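Local atomic coordinates of DUF655 domain-containing protein (PDB entry 2I5H), a protein that is of unknown function but belongs to the DUF655 family of the helix-hairpin-helix clan, which may hint at nucleic-acid binding. Residues E18-P28 / P43-T54. Residues are numbered along the deposited sequence; the frame is centred on the assembly and turned at random.
Sequences EDYAYVLDFMP and PLAQVVGERNFT
Tyr22 and Val48 pair through both backbone N-H groups in an antiparallel ladder broken by a classic beta bulge, which joins strands 20-27 and 44-49 at the middle of a five-stranded antiparallel sheet. At the bulge Leu24 and Asp25 both face Gln46: Gln46 O takes Leu24 N at 2.8 Å and, weakly, Asp25 N, while Gln46 N returns a bond to Asp25 O. Beyond it the chain has turned a corner, and strand 25-27 runs nearly antiparallel to its partner (167°), whereas strand 20-23 crosses it at 132°. Ala21, Val23 and Val47 share one face, with Ala21 CB 3.5 Å from Val47 CG2. At the corner the Leu24 and Val48 side chains cross nearly perpendicularly, Leu24 CD2 3.8 Å from Val48 CG1; Val48 and Tyr22 also pack on Val105 of helix 96-111.

Glu18 closes the far end by reaching into the turn after strand 44-49. Its CB makes no close contact with 43-54; touching begins at CG, set beside the backbone N, which slides past Thr54, 3.7 Å from OG1. A bend at chi2 (-77°) lays CD over Gly49, 3.4 Å from CA, where the lack of a side chain makes room for the carboxylate. OE1 then accepts Arg51 N through its syn lone pair. OE2 takes Asn52 N on the syn side but well out of the carboxylate plane and, weakly, Thr54 N, so one carboxylate gathers three N-H groups of the turn. Alongside, Glu50 packs its CD against Tyr20 CB and reaches the Tyr22 ring edge, where OE1, salt-bridged to Arg71, lies 3.5 Å from Tyr22 CE2.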
loop_
_atom_site.group_PDB
_atom_site.type_symbol
_atom_site.label_atom_id
_atom_site.label_comp_id
_atom_site.label_asym_id
_atom_site.label_seq_id
_atom_site.Cartn_x
_atom_site.Cartn_y
_atom_site.Cartn_z
ATOM N N GLU A 18 0.734 -3.154 12.590
ATOM C CA GLU A 18 -0.235 -2.165 12.043
ATOM C C GLU A 18 -1.267 -1.750 13.087
ATOM O O GLU A 18 -1.784 -2.586 13.828
ATOM C CB GLU A 18 -0.964 -2.762 10.835
ATOM C CG GLU A 18 -0.055 -3.157 9.686
ATOM C CD GLU A 18 0.407 -1.970 8.870
ATOM O OE1 GLU A 18 0.234 -0.817 9.322
ATOM O OE2 GLU A 18 0.947 -2.192 7.772
ATOM N N ASP A 19 -1.563 -0.456 13.138
ATOM C CA ASP A 19 -2.560 0.070 14.062
ATOM C C ASP A 19 -3.820 0.439 13.274
ATOM O O ASP A 19 -4.935 0.378 13.796
ATOM C CB ASP A 19 -2.018 1.304 14.787
ATOM C CG ASP A 19 -2.021 1.138 16.291
ATOM O OD1 ASP A 19 -1.551 0.084 16.770
ATOM O OD2 ASP A 19 -2.487 2.058 16.997
ATOM N N TYR A 20 -3.630 0.820 12.015
ATOM C CA TYR A 20 -4.742 1.186 11.145
ATOM C C TYR A 20 -4.582 0.564 9.760
ATOM O O TYR A 20 -3.467 0.354 9.296
ATOM C CB TYR A 20 -4.815 2.702 10.995
ATOM C CG TYR A 20 -5.268 3.421 12.242
ATOM C CD1 TYR A 20 -6.623 3.574 12.530
ATOM C CD2 TYR A 20 -4.341 3.954 13.133
ATOM C CE1 TYR A 20 -7.045 4.246 13.677
ATOM C CE2 TYR A 20 -4.750 4.627 14.282
ATOM C CZ TYR A 20 -6.101 4.771 14.546
ATOM O OH TYR A 20 -6.505 5.449 15.674
ATOM N N ALA A 21 -5.704 0.273 9.110
ATOM C CA ALA A 21 -5.688 -0.300 7.762
ATOM C C ALA A 21 -6.827 0.290 6.945
ATOM O O ALA A 21 -7.773 0.866 7.494
ATOM C CB ALA A 21 -5.825 -1.822 7.825
ATOM N N TYR A 22 -6.734 0.142 5.630
ATOM C CA TYR A 22 -7.755 0.656 4.725
ATOM C C TYR A 22 -8.490 -0.504 4.054
ATOM O O TYR A 22 -7.879 -1.494 3.641
ATOM C CB TYR A 22 -7.106 1.572 3.682
ATOM C CG TYR A 22 -6.763 2.954 4.207
ATOM C CD1 TYR A 22 -7.590 4.046 3.940
ATOM C CD2 TYR A 22 -5.618 3.170 4.970
ATOM C CE1 TYR A 22 -7.283 5.322 4.416
ATOM C CE2 TYR A 22 -5.299 4.444 5.453
ATOM C CZ TYR A 22 -6.136 5.512 5.170
ATOM O OH TYR A 22 -5.816 6.772 5.623
ATOM N N VAL A 23 -9.811 -0.379 3.962
ATOM C CA VAL A 23 -10.647 -1.413 3.380
ATOM C C VAL A 23 -10.494 -1.551 1.868
ATOM O O VAL A 23 -10.592 -0.573 1.129
ATOM C CB VAL A 23 -12.139 -1.159 3.708
ATOM C CG1 VAL A 23 -13.004 -2.205 3.035
ATOM C CG2 VAL A 23 -12.346 -1.172 5.213
ATOM N N LEU A 24 -10.252 -2.780 1.429
ATOM C CA LEU A 24 -10.098 -3.095 0.017
ATOM C C LEU A 24 -11.367 -3.731 -0.529
ATOM O O LEU A 24 -11.728 -3.530 -1.689
ATOM C CB LEU A 24 -8.943 -4.080 -0.187
ATOM C CG LEU A 24 -7.539 -3.672 0.266
ATOM C CD1 LEU A 24 -6.600 -4.870 0.150
ATOM C CD2 LEU A 24 -7.034 -2.519 -0.586
ATOM N N ASP A 25 -12.039 -4.504 0.319
ATOM C CA ASP A 25 -13.243 -5.213 -0.080
ATOM C C ASP A 25 -13.995 -5.685 1.160
ATOM O O ASP A 25 -13.383 -6.184 2.110
ATOM C CB ASP A 25 -12.831 -6.412 -0.954
ATOM C CG ASP A 25 -14.015 -7.154 -1.549
ATOM O OD1 ASP A 25 -15.023 -6.512 -1.899
ATOM O OD2 ASP A 25 -13.921 -8.389 -1.685
ATOM N N PHE A 26 -15.312 -5.499 1.162
ATOM C CA PHE A 26 -16.140 -5.948 2.280
ATOM C C PHE A 26 -17.121 -7.018 1.803
ATOM O O PHE A 26 -17.831 -6.832 0.803
ATOM C CB PHE A 26 -16.904 -4.777 2.915
ATOM C CG PHE A 26 -17.888 -5.205 3.981
ATOM C CD1 PHE A 26 -17.486 -6.047 5.027
ATOM C CD2 PHE A 26 -19.218 -4.798 3.924
ATOM C CE1 PHE A 26 -18.399 -6.478 5.996
ATOM C CE2 PHE A 26 -20.144 -5.223 4.892
ATOM C CZ PHE A 26 -19.733 -6.066 5.931
ATOM N N MET A 27 -17.148 -8.142 2.518
ATOM C CA MET A 27 -18.022 -9.269 2.191
ATOM C C MET A 27 -18.975 -9.576 3.343
ATOM O O MET A 27 -18.618 -10.297 4.285
ATOM C CB MET A 27 -17.186 -10.516 1.904
ATOM C CG MET A 27 -16.257 -10.383 0.714
ATOM S SD MET A 27 -15.012 -11.688 0.655
ATOM C CE MET A 27 -13.709 -10.934 1.586
ATOM N N PRO A 28 -20.205 -9.045 3.278
ATOM C CA PRO A 28 -21.219 -9.263 4.320
ATOM C C PRO A 28 -21.345 -10.719 4.759
ATOM O O PRO A 28 -21.470 -10.998 5.954
ATOM C CB PRO A 28 -22.497 -8.749 3.663
ATOM C CG PRO A 28 -21.997 -7.624 2.830
ATOM C CD PRO A 28 -20.732 -8.174 2.212
ATOM N N PRO A 43 -19.203 -11.709 8.606
ATOM C CA PRO A 43 -18.844 -10.644 7.671
ATOM C C PRO A 43 -17.336 -10.439 7.710
ATOM O O PRO A 43 -16.737 -10.364 8.784
ATOM C CB PRO A 43 -19.639 -9.440 8.185
ATOM C CG PRO A 43 -19.869 -9.754 9.646
ATOM C CD PRO A 43 -20.127 -11.227 9.651
ATOM N N LEU A 44 -16.721 -10.366 6.537
ATOM C CA LEU A 44 -15.280 -10.202 6.446
ATOM C C LEU A 44 -14.868 -9.027 5.574
ATOM O O LEU A 44 -15.614 -8.602 4.697
ATOM C CB LEU A 44 -14.644 -11.459 5.834
ATOM C CG LEU A 44 -14.828 -12.830 6.488
ATOM C CD1 LEU A 44 -14.208 -13.912 5.584
ATOM C CD2 LEU A 44 -14.172 -12.827 7.873
ATOM N N ALA A 45 -13.674 -8.505 5.832
ATOM C CA ALA A 45 -13.112 -7.446 5.009
ATOM C C ALA A 45 -11.636 -7.749 4.758
ATOM O O ALA A 45 -10.957 -8.335 5.604
ATOM C CB ALA A 45 -13.253 -6.089 5.691
ATOM N N GLN A 46 -11.146 -7.390 3.578
ATOM C CA GLN A 46 -9.731 -7.554 3.317
ATOM C C GLN A 46 -9.208 -6.130 3.389
ATOM O O GLN A 46 -9.775 -5.217 2.782
ATOM C CB GLN A 46 -9.483 -8.192 1.950
ATOM C CG GLN A 46 -10.013 -9.612 1.869
ATOM C CD GLN A 46 -9.536 -10.349 0.638
ATOM O OE1 GLN A 46 -9.358 -9.752 -0.424
ATOM N NE2 GLN A 46 -9.338 -11.656 0.768
ATOM N N VAL A 47 -8.148 -5.932 4.161
ATOM C CA VAL A 47 -7.598 -4.602 4.344
ATOM C C VAL A 47 -6.098 -4.543 4.113
ATOM O O VAL A 47 -5.417 -5.569 4.084
ATOM C CB VAL A 47 -7.909 -4.083 5.770
ATOM C CG1 VAL A 47 -9.405 -4.136 6.027
ATOM C CG2 VAL A 47 -7.163 -4.924 6.820
ATOM N N VAL A 48 -5.591 -3.330 3.930
ATOM C CA VAL A 48 -4.164 -3.129 3.736
ATOM C C VAL A 48 -3.687 -2.141 4.800
ATOM O O VAL A 48 -4.267 -1.064 4.958
ATOM C CB VAL A 48 -3.844 -2.612 2.293
ATOM C CG1 VAL A 48 -4.580 -1.301 1.995
ATOM C CG2 VAL A 48 -2.344 -2.427 2.133
ATOM N N GLY A 49 -2.665 -2.538 5.557
ATOM C CA GLY A 49 -2.119 -1.686 6.609
ATOM C C GLY A 49 -1.516 -0.395 6.079
ATOM O O GLY A 49 -0.827 -0.403 5.060
ATOM N N GLU A 50 -1.752 0.719 6.772
ATOM C CA GLU A 50 -1.235 2.004 6.302
ATOM C C GLU A 50 0.250 2.257 6.551
ATOM O O GLU A 50 0.828 3.158 5.952
ATOM C CB GLU A 50 -2.045 3.172 6.891
ATOM C CG GLU A 50 -2.058 3.258 8.406
ATOM C CD GLU A 50 -2.544 4.618 8.917
ATOM O OE1 GLU A 50 -3.390 5.249 8.251
ATOM O OE2 GLU A 50 -2.087 5.048 9.995
ATOM N N ARG A 51 0.872 1.463 7.411
ATOM C CA ARG A 51 2.286 1.665 7.709
ATOM C C ARG A 51 3.223 0.833 6.835
ATOM O O ARG A 51 4.124 1.371 6.179
ATOM C CB ARG A 51 2.554 1.355 9.185
ATOM C CG ARG A 51 4.000 1.549 9.613
ATOM C CD ARG A 51 4.189 1.180 11.077
ATOM N NE ARG A 51 3.400 2.035 11.960
ATOM C CZ ARG A 51 3.631 3.331 12.150
ATOM N NH1 ARG A 51 4.633 3.931 11.519
ATOM N NH2 ARG A 51 2.856 4.028 12.969
ATOM N N ASN A 52 3.003 -0.478 6.823
ATOM C CA ASN A 52 3.847 -1.392 6.055
ATOM C C ASN A 52 3.112 -2.111 4.929
ATOM O O ASN A 52 3.665 -3.014 4.299
ATOM C CB ASN A 52 4.466 -2.415 7.007
ATOM C CG ASN A 52 5.239 -1.757 8.141
ATOM O OD1 ASN A 52 5.285 -2.270 9.256
ATOM N ND2 ASN A 52 5.855 -0.617 7.852
ATOM N N PHE A 53 1.866 -1.711 4.688
ATOM C CA PHE A 53 1.048 -2.295 3.629
ATOM C C PHE A 53 0.819 -3.793 3.775
ATOM O O PHE A 53 0.790 -4.541 2.793
ATOM C CB PHE A 53 1.669 -1.958 2.277
ATOM C CG PHE A 53 1.836 -0.485 2.068
ATOM C CD1 PHE A 53 0.754 0.303 1.680
ATOM C CD2 PHE A 53 3.051 0.132 2.350
ATOM C CE1 PHE A 53 0.882 1.690 1.582
ATOM C CE2 PHE A 53 3.189 1.518 2.256
ATOM C CZ PHE A 53 2.100 2.297 1.871
ATOM N N THR A 54 0.631 -4.214 5.020
ATOM C CA THR A 54 0.372 -5.612 5.336
ATOM C C THR A 54 -1.047 -5.944 4.879
ATOM O O THR A 54 -1.968 -5.169 5.125
ATOM C CB THR A 54 0.464 -5.847 6.852
ATOM O OG1 THR A 54 1.728 -5.366 7.326
ATOM C CG2 THR A 54 0.329 -7.333 7.176
#